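PDB 2HQY: phosphatidylglycerol lysyltransferase C-terminal domain-containing protein from Bacteroides thetaiotaomicron, which is of unknown function but binds coenzyme A and probably transfers an acyl or aminoacyl group. Local coordinates for residues A[31-36]-A[265-270]; A[165-170]-A[208-213]; A[173-178]-A[235-240]; A[219-224]-A[251-256]. One frame throughout, in Å; residues are numbered along the deposited sequence. Where two conformers were deposited one is given.

Contact 1 (A[31-36]-A[265-270]); sequences FSNLCS and NREEDL
N33 and E267 meet through their polar ends where helix 31-36 faces the loop that follows strand 263-265. That strand runs parallel to strand 230-238, an arrangement consistent with the acetyltransferase (GNAT-like) fold expected of this family. The direct hydrogen bond runs from N33 ND2 to E267 OE2 over 2.9 Å and is nearly straight, at 167°. The carboxylate oxygen lies in the plane of the N33 amide, whereas the donor approaches OE2 on its syn side but 31° out of the carboxylate plane, so the two flat groups are twisted against each other. The side chains come from opposite directions and, with E267 extended beyond CG, together bridge the 10.8 Å between N33 CA and E267 CA. A water-mediated bridge runs beside the direct bond: one water donates to N33 OD1 and to E267 OE1, at 2.7 Å from each. Amide and carboxylate are thereby joined at both of their heteroatoms, which should limit rotation of either group. Outer hydrogen bonds complete the network. E267 OE2 also accepts from H234 ND1, and N33 ND2 also donates to C27 O, so two donors hold the one oxygen and two acceptors use the one amide nitrogen. Ionic links tie the loop to its surroundings through R266 with E236 and D269 with R118 and R276, while L270 at its far end touches coenzyme A. Where strand gives way to loop, N265 forms an Asx turn: its OD1 accepts from E267 N at 2.8 Å, almost in line with the side-chain C=O.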
# COMPACT_ATOMS: atom_id res chain seq x y z
N PHE A 31 -13.88 -3.42 -7.58
CA PHE A 31 -12.49 -3.69 -7.89
C PHE A 31 -11.61 -2.46 -7.64
O PHE A 31 -10.51 -2.60 -7.10
CB PHE A 31 -12.32 -4.19 -9.33
CG PHE A 31 -10.90 -4.52 -9.66
CD1 PHE A 31 -10.25 -5.59 -9.01
CD2 PHE A 31 -10.19 -3.78 -10.60
CE1 PHE A 31 -8.92 -5.92 -9.30
CE2 PHE A 31 -8.84 -4.10 -10.92
CZ PHE A 31 -8.21 -5.16 -10.27
N SER A 32 -12.09 -1.26 -8.03
CA SER A 32 -11.35 -0.05 -7.78
C SER A 32 -11.14 0.18 -6.27
O SER A 32 -10.03 0.55 -5.85
CB SER A 32 -12.08 1.20 -8.35
OG SER A 32 -11.25 2.34 -8.15
N ASN A 33 -12.19 -0.02 -5.48
CA ASN A 33 -12.06 0.19 -4.02
C ASN A 33 -11.07 -0.82 -3.42
O ASN A 33 -10.23 -0.45 -2.59
CB ASN A 33 -13.41 0.09 -3.35
CG ASN A 33 -14.20 1.38 -3.45
OD1 ASN A 33 -13.65 2.46 -3.76
ND2 ASN A 33 -15.49 1.29 -3.12
N LEU A 34 -11.12 -2.06 -3.89
CA LEU A 34 -10.20 -3.10 -3.39
C LEU A 34 -8.74 -2.72 -3.67
O LEU A 34 -7.90 -2.82 -2.77
CB LEU A 34 -10.53 -4.46 -4.02
CG LEU A 34 -11.83 -5.08 -3.48
CD1 LEU A 34 -12.35 -6.14 -4.45
CD2 LEU A 34 -11.62 -5.70 -2.09
N CYS A 35 -8.43 -2.28 -4.90
CA CYS A 35 -7.05 -1.94 -5.22
C CYS A 35 -6.61 -0.62 -4.59
O CYS A 35 -5.46 -0.50 -4.11
CB CYS A 35 -6.89 -1.81 -6.73
SG CYS A 35 -6.99 -3.38 -7.60
N SER A 36 -7.53 0.36 -4.62
CA SER A 36 -7.22 1.75 -4.23
C SER A 36 -7.00 1.87 -2.72
O SER A 36 -6.28 2.76 -2.28
CB SER A 36 -8.33 2.74 -4.66
OG SER A 36 -8.47 2.81 -6.08
N ASN A 265 -24.79 2.70 -5.60
CA ASN A 265 -24.28 2.67 -4.23
C ASN A 265 -23.32 3.87 -4.05
O ASN A 265 -22.24 3.93 -4.68
CB ASN A 265 -23.56 1.33 -3.99
CG ASN A 265 -23.05 1.17 -2.55
OD1 ASN A 265 -22.69 2.14 -1.88
ND2 ASN A 265 -22.99 -0.08 -2.08
N ARG A 266 -23.71 4.82 -3.21
CA ARG A 266 -22.87 6.02 -2.94
C ARG A 266 -22.14 5.95 -1.59
O ARG A 266 -21.73 6.97 -1.04
CB ARG A 266 -23.71 7.31 -3.07
CG ARG A 266 -24.28 7.49 -4.48
CD ARG A 266 -25.19 8.70 -4.65
NE ARG A 266 -24.52 9.93 -4.23
CZ ARG A 266 -23.70 10.66 -4.97
NH1 ARG A 266 -23.43 10.35 -6.24
NH2 ARG A 266 -23.15 11.73 -4.41
N GLU A 267 -21.98 4.73 -1.08
CA GLU A 267 -21.08 4.45 0.05
C GLU A 267 -21.58 4.99 1.40
O GLU A 267 -22.78 5.17 1.59
CB GLU A 267 -19.60 4.83 -0.29
CG GLU A 267 -19.25 4.36 -1.73
CD GLU A 267 -17.76 4.20 -2.02
OE1 GLU A 267 -16.92 4.84 -1.37
OE2 GLU A 267 -17.43 3.38 -2.92
N GLU A 268 -20.66 5.24 2.32
CA GLU A 268 -21.03 5.36 3.74
C GLU A 268 -21.04 6.81 4.22
O GLU A 268 -20.44 7.67 3.58
CB GLU A 268 -20.06 4.55 4.59
CG GLU A 268 -19.95 3.11 4.15
CD GLU A 268 -18.61 2.76 3.58
OE1 GLU A 268 -18.04 3.58 2.81
OE2 GLU A 268 -18.14 1.63 3.90
N ASP A 269 -21.70 7.07 5.35
CA ASP A 269 -21.62 8.40 5.96
C ASP A 269 -20.52 8.54 7.01
O ASP A 269 -20.25 9.66 7.46
CB ASP A 269 -22.99 8.90 6.49
CG ASP A 269 -23.57 8.04 7.61
OD1 ASP A 269 -22.82 7.58 8.51
OD2 ASP A 269 -24.82 7.88 7.62
N LEU A 270 -19.91 7.42 7.41
CA LEU A 270 -18.80 7.41 8.39
C LEU A 270 -19.16 8.03 9.75
O LEU A 270 -18.28 8.40 10.55
CB LEU A 270 -17.54 8.08 7.79
CG LEU A 270 -17.00 7.47 6.49
CD1 LEU A 270 -15.67 8.13 6.08
CD2 LEU A 270 -16.84 5.94 6.62
O HOH W 1 -14.35 4.40 -2.09

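Contact 2 (A[165-170]-A[208-213])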
# COMPACT_ATOMS: atom_id res chain seq x y z
N ILE A 165 -7.25 13.77 -16.51
CA ILE A 165 -6.90 13.24 -15.19
C ILE A 165 -6.21 14.31 -14.37
O ILE A 165 -6.51 14.49 -13.16
CB ILE A 165 -5.99 11.98 -15.31
CG1 ILE A 165 -6.66 10.87 -16.16
CG2 ILE A 165 -5.60 11.46 -13.91
CD1 ILE A 165 -7.74 10.03 -15.43
N GLN A 166 -5.28 15.05 -15.00
CA GLN A 166 -4.54 16.08 -14.27
C GLN A 166 -5.45 17.15 -13.62
O GLN A 166 -5.18 17.61 -12.48
CB GLN A 166 -3.43 16.71 -15.12
CG GLN A 166 -2.50 17.61 -14.30
CD GLN A 166 -1.79 16.83 -13.20
OE1 GLN A 166 -1.16 15.82 -13.47
NE2 GLN A 166 -1.87 17.33 -11.95
N GLU A 167 -6.50 17.58 -14.32
CA GLU A 167 -7.33 18.61 -13.67
C GLU A 167 -8.09 18.05 -12.46
O GLU A 167 -8.33 18.78 -11.48
CB GLU A 167 -8.25 19.35 -14.66
CG GLU A 167 -9.21 18.51 -15.40
CD GLU A 167 -10.13 19.36 -16.28
OE1 GLU A 167 -10.02 20.60 -16.28
OE2 GLU A 167 -10.95 18.78 -16.99
N CYS A 168 -8.43 16.77 -12.50
CA CYS A 168 -9.05 16.12 -11.33
C CYS A 168 -8.03 16.11 -10.17
O CYS A 168 -8.36 16.41 -9.03
CB CYS A 168 -9.48 14.69 -11.65
SG CYS A 168 -10.83 14.65 -12.88
N LEU A 169 -6.79 15.75 -10.49
CA LEU A 169 -5.75 15.73 -9.44
C LEU A 169 -5.54 17.15 -8.87
O LEU A 169 -5.32 17.31 -7.66
CB LEU A 169 -4.43 15.18 -10.01
CG LEU A 169 -4.46 13.67 -10.29
CD1 LEU A 169 -3.27 13.23 -11.21
CD2 LEU A 169 -4.47 12.84 -8.99
N ASP A 170 -5.63 18.14 -9.75
CA ASP A 170 -5.46 19.56 -9.35
C ASP A 170 -6.59 19.98 -8.41
O ASP A 170 -6.31 20.61 -7.38
CB ASP A 170 -5.41 20.48 -10.59
CG ASP A 170 -4.10 20.33 -11.38
OD1 ASP A 170 -3.15 19.69 -10.92
OD2 ASP A 170 -4.03 20.89 -12.49
N GLY A 208 -15.95 8.25 -15.22
CA GLY A 208 -16.16 9.41 -14.37
C GLY A 208 -16.63 10.60 -15.13
O GLY A 208 -16.76 10.56 -16.36
N GLY A 209 -16.83 11.69 -14.41
CA GLY A 209 -17.30 12.95 -15.05
C GLY A 209 -16.66 14.14 -14.36
O GLY A 209 -16.17 14.04 -13.20
N ILE A 210 -16.65 15.26 -15.07
CA ILE A 210 -16.06 16.51 -14.62
C ILE A 210 -17.02 17.65 -14.99
O ILE A 210 -17.62 17.64 -16.06
CB ILE A 210 -14.70 16.75 -15.34
CG1 ILE A 210 -13.68 15.68 -14.95
CG2 ILE A 210 -14.14 18.11 -14.97
CD1 ILE A 210 -12.45 15.64 -15.93
N LEU A 211 -17.19 18.58 -14.06
CA LEU A 211 -17.96 19.79 -14.29
C LEU A 211 -16.99 20.97 -14.39
O LEU A 211 -16.08 21.13 -13.55
CB LEU A 211 -18.93 19.95 -13.11
CG LEU A 211 -20.24 20.68 -13.34
CD1 LEU A 211 -21.07 19.94 -14.41
CD2 LEU A 211 -20.98 20.84 -12.00
N HIS A 212 -17.18 21.80 -15.43
CA HIS A 212 -16.43 23.03 -15.58
C HIS A 212 -17.40 24.22 -15.58
O HIS A 212 -18.50 24.15 -16.16
CB HIS A 212 -15.70 23.03 -16.90
CG HIS A 212 -14.83 21.84 -17.12
ND1 HIS A 212 -15.29 20.66 -17.69
CD2 HIS A 212 -13.52 21.65 -16.86
CE1 HIS A 212 -14.29 19.81 -17.77
NE2 HIS A 212 -13.20 20.38 -17.28
N VAL A 213 -17.00 25.29 -14.88
CA VAL A 213 -17.75 26.56 -14.88
C VAL A 213 -16.74 27.68 -15.13
O VAL A 213 -15.64 27.68 -14.56
CB VAL A 213 -18.50 26.79 -13.54
CG1 VAL A 213 -19.06 28.21 -13.47
CG2 VAL A 213 -19.63 25.79 -13.37
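E167 reaches H212 with a first torsion that is uncommon in a helix: CG sits between the backbone N and the carbonyl carbon (chi1 59°), and the rest of the chain runs out straight toward the strand. The result is a His-carboxylate hydrogen bond from H212 NE2 to E167 OE2, 2.8 Å long. The oxygen lies at the ring edge, close to the imidazole plane, while the nitrogen meets OE2 on its syn side but tilted out of the carboxylate plane. The glutamate comes in roughly perpendicular to the histidine side chain, with carboxylate and ring planes turned 36° apart. Beside the polar pair lies an apolar one. I210 points at the helix, and its CD1 packs against C168 SG at 3.6 Å; the same methyl lies 3.6 Å from E167 OE2, so the carboxylate is flanked by hydrocarbon as well as by the histidine. Here helix 165-179 lies against strand 207-213 of the sheet, their local axes 10.0 Å apart and inclined at 69°. L198 of helix 185-199 and F220 of the adjacent strand also pack on C168, which makes this side the more buried. H212 ND1 is bonded in turn to E156 O on the other neighbouring strand. Since a carbonyl can only accept, both imidazole nitrogens appear to donate, and H212 is probably positively charged, paired with the carboxylate of E167.

Contact 3 (A[173-178]-A[235-240]). With COA (coenzyme A), chain C.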
# COMPACT_ATOMS: atom_id res chain seq x y z
N ALA A 173 -6.04 18.41 -5.03
CA ALA A 173 -4.95 19.09 -4.29
C ALA A 173 -5.49 20.38 -3.65
O ALA A 173 -5.15 20.69 -2.51
CB ALA A 173 -3.77 19.39 -5.22
N GLU A 174 -6.36 21.08 -4.35
CA GLU A 174 -6.95 22.30 -3.79
C GLU A 174 -7.88 21.95 -2.65
O GLU A 174 -7.85 22.61 -1.61
CB GLU A 174 -7.73 23.07 -4.85
CG GLU A 174 -6.82 23.67 -5.92
CD GLU A 174 -7.52 24.75 -6.75
OE1 GLU A 174 -8.53 25.34 -6.28
OE2 GLU A 174 -7.04 25.02 -7.89
N TRP A 175 -8.70 20.92 -2.85
CA TRP A 175 -9.67 20.49 -1.83
C TRP A 175 -8.94 20.04 -0.57
O TRP A 175 -9.37 20.33 0.56
CB TRP A 175 -10.52 19.34 -2.41
CG TRP A 175 -11.70 18.99 -1.57
CD1 TRP A 175 -12.98 19.46 -1.71
CD2 TRP A 175 -11.71 18.09 -0.47
NE1 TRP A 175 -13.80 18.90 -0.74
CE2 TRP A 175 -13.04 18.06 0.04
CE3 TRP A 175 -10.73 17.30 0.15
CZ2 TRP A 175 -13.41 17.26 1.13
CZ3 TRP A 175 -11.09 16.52 1.26
CH2 TRP A 175 -12.44 16.51 1.73
N CYS A 176 -7.84 19.31 -0.75
CA CYS A 176 -7.07 18.82 0.40
C CYS A 176 -6.33 19.95 1.14
O CYS A 176 -6.09 19.86 2.36
CB CYS A 176 -6.11 17.72 -0.04
SG CYS A 176 -6.96 16.11 0.10
N LYS A 177 -5.94 20.99 0.39
CA LYS A 177 -5.32 22.17 1.04
C LYS A 177 -6.35 22.80 1.97
O LYS A 177 -6.03 23.09 3.12
CB LYS A 177 -4.78 23.19 0.01
CG LYS A 177 -3.98 24.38 0.60
CD LYS A 177 -2.80 23.92 1.48
CE LYS A 177 -1.67 23.19 0.73
NZ LYS A 177 -0.53 22.79 1.64
N VAL A 178 -7.57 22.99 1.48
CA VAL A 178 -8.67 23.56 2.28
C VAL A 178 -8.98 22.66 3.49
O VAL A 178 -9.12 23.14 4.62
CB VAL A 178 -9.97 23.74 1.41
CG1 VAL A 178 -11.14 24.23 2.26
CG2 VAL A 178 -9.73 24.73 0.27
N VAL A 235 -16.12 8.41 -5.50
CA VAL A 235 -15.56 9.72 -5.17
C VAL A 235 -16.47 10.76 -5.78
O VAL A 235 -16.94 10.59 -6.92
CB VAL A 235 -14.09 9.88 -5.77
CG1 VAL A 235 -13.60 11.32 -5.79
CG2 VAL A 235 -13.04 9.00 -4.97
N GLU A 236 -16.72 11.83 -5.03
CA GLU A 236 -17.32 13.04 -5.56
C GLU A 236 -16.71 14.24 -4.85
O GLU A 236 -16.78 14.33 -3.61
CB GLU A 236 -18.84 12.97 -5.36
CG GLU A 236 -19.65 13.95 -6.18
CD GLU A 236 -21.14 13.79 -5.88
OE1 GLU A 236 -21.87 13.27 -6.76
OE2 GLU A 236 -21.57 14.13 -4.75
N LYS A 237 -16.08 15.15 -5.59
CA LYS A 237 -15.42 16.33 -5.02
C LYS A 237 -15.84 17.55 -5.78
O LYS A 237 -15.96 17.51 -7.00
CB LYS A 237 -13.89 16.26 -5.14
CG LYS A 237 -13.21 15.14 -4.39
CD LYS A 237 -13.28 15.38 -2.91
CE LYS A 237 -12.48 14.33 -2.20
NZ LYS A 237 -12.70 14.50 -0.76
N ALA A 238 -16.06 18.65 -5.05
CA ALA A 238 -16.42 19.90 -5.68
C ALA A 238 -15.75 21.08 -4.98
O ALA A 238 -15.42 21.01 -3.78
CB ALA A 238 -17.95 20.07 -5.74
N ASP A 239 -15.47 22.12 -5.77
CA ASP A 239 -15.03 23.42 -5.27
C ASP A 239 -16.21 23.98 -4.47
O ASP A 239 -17.32 24.14 -5.00
CB ASP A 239 -14.65 24.33 -6.45
CG ASP A 239 -14.17 25.71 -6.03
OD1 ASP A 239 -14.40 26.15 -4.89
OD2 ASP A 239 -13.58 26.39 -6.90
N THR A 240 -15.98 24.26 -3.19
CA THR A 240 -17.09 24.59 -2.29
C THR A 240 -17.70 25.98 -2.53
O THR A 240 -18.87 26.23 -2.20
CB THR A 240 -16.70 24.36 -0.80
OG1 THR A 240 -17.88 24.32 0.01
CG2 THR A 240 -15.69 25.40 -0.30
N1A COA C . -14.06 11.18 3.16
C2A COA C . -14.43 12.01 2.17
N3A COA C . -14.90 13.24 2.44
C4A COA C . -15.01 13.67 3.73
C5A COA C . -14.63 12.83 4.77
C6A COA C . -14.14 11.55 4.46
N6A COA C . -13.75 10.67 5.42
N7A COA C . -14.85 13.52 5.92
C8A COA C . -15.34 14.74 5.61
N9A COA C . -15.46 14.82 4.27
C1B COA C . -15.89 16.00 3.47
C2B COA C . -17.34 16.47 3.47
O2B COA C . -18.08 15.83 2.43
C3B COA C . -17.13 17.94 3.12
O3B COA C . -16.94 18.11 1.71
P3B COA C . -17.28 19.52 0.99
O7A COA C . -18.80 19.49 0.91
O8A COA C . -16.52 19.48 -0.33
O9A COA C . -16.78 20.61 1.91
C4B COA C . -15.83 18.34 3.79
O4B COA C . -15.10 17.12 3.93
C5B COA C . -16.06 19.01 5.15
O5B COA C . -17.35 18.62 5.66
P1A COA C . -17.70 18.24 7.20
O1A COA C . -18.97 17.41 7.18
O2A COA C . -16.48 17.71 7.93
O3A COA C . -18.09 19.71 7.76
O4A COA C . -17.63 22.14 8.28
O5A COA C . -15.64 20.46 8.01
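This is a buried cation-pi contact, made where a turn of helix 165-179 meets the end of strand 230-238 beside the bound coenzyme A. K237 NZ stands over one face of the W175 indole, 3.2 Å from the centroid of the six-membered ring and 12° off its normal. Further back along the same lysine, CD lies above the five-membered ring, 3.9 Å from its centroid, in a CH-pi contact. The lysine chain bends at chi2 (-70°) and then runs on extended, which lays its last carbons and the ammonium group over the indole. NZ has a stronger partner in E190, a residue of the coenzyme A site, with which it forms a salt bridge, so the ammonium is held between a carboxylate and an aromatic face.

In a fold consistent with the GNAT family, cofactor binding beside this central strand is expected, and W175 is one of the residues that bind coenzyme A. The indole CG is anti to the backbone N (chi1 -169°), which sends the ring from the helix toward the strand. From its edge, NE1 donates an almost linear hydrogen bond to O8A of the cofactor's 3'-phosphate at 2.8 Å. The benzo edge borders the ribose, with CZ2 3.3 Å from COA O4B. A238 O also lies near the ring plane, 3.6 Å from W175 CD1. Y246 OH supplies another hydrogen bond to the cofactor, and C176, next to the tryptophan, is tied by a disulfide to C181.

Contact 4 (A[219-224]-A[251-256]); sequences AFTFGM and YEFANR
Y251 O, two residues ahead of the F253 that packs on T221, is gripped by two donors of one residue: N255 N, in the helical pattern at 3.3 Å, and N255 ND2 at 3.0 Å. They arrive from opposite faces of the carbonyl plane, and ND2 at the same time lies above the centre of the Y251 ring. The contact itself is apolar. T221 CG2 touches F253 CB at 3.6 Å and reaches CG almost as closely, meeting the ring obliquely. Two torsions arrange this: F253 holds CG anti to its backbone N (chi1 -176°), while T221 places OG1 anti (chi1 -172°) and so turns CG2 to the helix. T221 OG1 instead donates to V235 O on the adjoining strand. Helix 245-256 packs here on a face of the sheet, running at 29° to strand 216-227 with local axes 9.6 Å apart, alpha-on-beta layering consistent with a GNAT-like domain. Farther along the strand the phenyl ring lies against bare backbone, with F253 CZ 4.2 Å from G223 N. Y157 of strand 156-159 also touches F253, while F220 and F222 point to the other face, where helix 185-199 packs.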
# COMPACT_ATOMS: atom_id res chain seq x y z
N ALA A 219 -15.80 20.38 -10.24
CA ALA A 219 -16.21 19.12 -9.59
C ALA A 219 -15.73 17.95 -10.43
O ALA A 219 -15.56 18.11 -11.64
CB ALA A 219 -17.73 19.05 -9.43
N PHE A 220 -15.50 16.80 -9.78
CA PHE A 220 -15.36 15.54 -10.53
C PHE A 220 -15.90 14.38 -9.70
O PHE A 220 -16.09 14.51 -8.47
CB PHE A 220 -13.91 15.29 -10.98
CG PHE A 220 -12.98 14.92 -9.85
CD1 PHE A 220 -12.78 13.57 -9.51
CD2 PHE A 220 -12.30 15.92 -9.13
CE1 PHE A 220 -11.94 13.21 -8.44
CE2 PHE A 220 -11.44 15.57 -8.08
CZ PHE A 220 -11.28 14.19 -7.73
N THR A 221 -16.15 13.26 -10.36
CA THR A 221 -16.73 12.08 -9.71
C THR A 221 -16.31 10.88 -10.52
O THR A 221 -16.10 11.02 -11.73
CB THR A 221 -18.29 12.19 -9.61
OG1 THR A 221 -18.82 11.12 -8.82
CG2 THR A 221 -18.97 12.21 -10.98
N PHE A 222 -16.18 9.72 -9.87
CA PHE A 222 -15.92 8.50 -10.60
C PHE A 222 -16.43 7.28 -9.83
O PHE A 222 -16.74 7.37 -8.60
CB PHE A 222 -14.43 8.35 -11.00
CG PHE A 222 -13.45 8.29 -9.85
CD1 PHE A 222 -13.36 7.13 -9.05
CD2 PHE A 222 -12.53 9.32 -9.67
CE1 PHE A 222 -12.39 7.04 -8.04
CE2 PHE A 222 -11.56 9.24 -8.65
CZ PHE A 222 -11.48 8.09 -7.85
N GLY A 223 -16.56 6.18 -10.55
CA GLY A 223 -17.01 4.93 -9.97
C GLY A 223 -16.97 3.84 -11.00
O GLY A 223 -16.47 4.03 -12.11
N MET A 224 -17.47 2.67 -10.61
CA MET A 224 -17.58 1.56 -11.56
C MET A 224 -18.57 0.54 -11.03
O MET A 224 -19.03 0.65 -9.90
CB MET A 224 -16.19 0.90 -11.82
CG MET A 224 -15.50 0.14 -10.60
SD MET A 224 -13.87 -0.56 -11.02
CE MET A 224 -14.35 -1.90 -12.14
N TYR A 251 -26.18 14.44 -10.81
CA TYR A 251 -27.17 14.30 -11.87
C TYR A 251 -26.56 13.96 -13.24
O TYR A 251 -27.02 13.04 -13.91
CB TYR A 251 -27.99 15.58 -11.95
CG TYR A 251 -29.04 15.55 -13.03
CD1 TYR A 251 -30.24 14.89 -12.83
CD2 TYR A 251 -28.80 16.15 -14.27
CE1 TYR A 251 -31.22 14.87 -13.83
CE2 TYR A 251 -29.77 16.13 -15.29
CZ TYR A 251 -30.96 15.48 -15.06
OH TYR A 251 -31.91 15.46 -16.08
N GLU A 252 -25.54 14.70 -13.67
CA GLU A 252 -24.96 14.42 -15.00
C GLU A 252 -24.36 13.02 -15.05
O GLU A 252 -24.56 12.28 -16.01
CB GLU A 252 -23.90 15.47 -15.38
CG GLU A 252 -24.52 16.85 -15.74
CD GLU A 252 -24.81 17.00 -17.23
OE1 GLU A 252 -24.65 16.01 -17.98
OE2 GLU A 252 -25.23 18.11 -17.63
N PHE A 253 -23.61 12.64 -14.01
CA PHE A 253 -22.95 11.35 -14.05
C PHE A 253 -23.97 10.20 -13.92
O PHE A 253 -23.79 9.18 -14.57
CB PHE A 253 -21.83 11.28 -13.00
CG PHE A 253 -21.03 9.99 -13.05
CD1 PHE A 253 -20.36 9.61 -14.21
CD2 PHE A 253 -20.94 9.17 -11.93
CE1 PHE A 253 -19.61 8.44 -14.27
CE2 PHE A 253 -20.20 7.98 -11.96
CZ PHE A 253 -19.52 7.62 -13.14
N ALA A 254 -25.03 10.40 -13.13
CA ALA A 254 -26.08 9.35 -12.99
C ALA A 254 -26.64 9.01 -14.38
O ALA A 254 -26.87 7.84 -14.71
CB ALA A 254 -27.19 9.81 -12.03
N ASN A 255 -26.78 10.04 -15.20
CA ASN A 255 -27.27 9.85 -16.57
C ASN A 255 -26.34 9.10 -17.51
O ASN A 255 -26.77 8.61 -18.58
CB ASN A 255 -27.77 11.18 -17.14
CG ASN A 255 -29.19 11.47 -16.67
OD1 ASN A 255 -30.17 10.90 -17.20
ND2 ASN A 255 -29.32 12.33 -15.68
N ARG A 256 -25.06 9.04 -17.14
CA ARG A 256 -24.04 8.31 -17.91
C ARG A 256 -23.89 6.85 -17.45
O ARG A 256 -23.33 6.01 -18.17
CB ARG A 256 -22.70 9.03 -17.81
CG ARG A 256 -22.71 10.49 -18.32
CD ARG A 256 -23.19 10.60 -19.79
NE ARG A 256 -23.02 11.97 -20.27
CZ ARG A 256 -22.04 12.42 -21.06
NH1 ARG A 256 -21.13 11.59 -21.58
NH2 ARG A 256 -22.04 13.72 -21.37

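How the contacts relate
Contacts 2, 3 and 4 share one sheet: strands 207-213, 216-227 and 230-238 are successive neighbours, joined by backbone bonds such as G209 N to T221 O and K237 O to F220 N. Helix 165-179 serves both contact 2 and contact 3. Contacts 3 and 4 are buried, yet differ sharply: contact 4 packs a phenyl ring on a threonine methyl and on strand backbone, without a polar bond across it, whereas contact 3 puts charge on an aromatic face beside the cofactor. Contacts 1 and 2 are partly buried and rely on carboxylates. Contact 1, nearest the chain's centre, reaches contact 3 through the R266-E236 salt bridge and contact 4 by packing of M224 on F31 and S32.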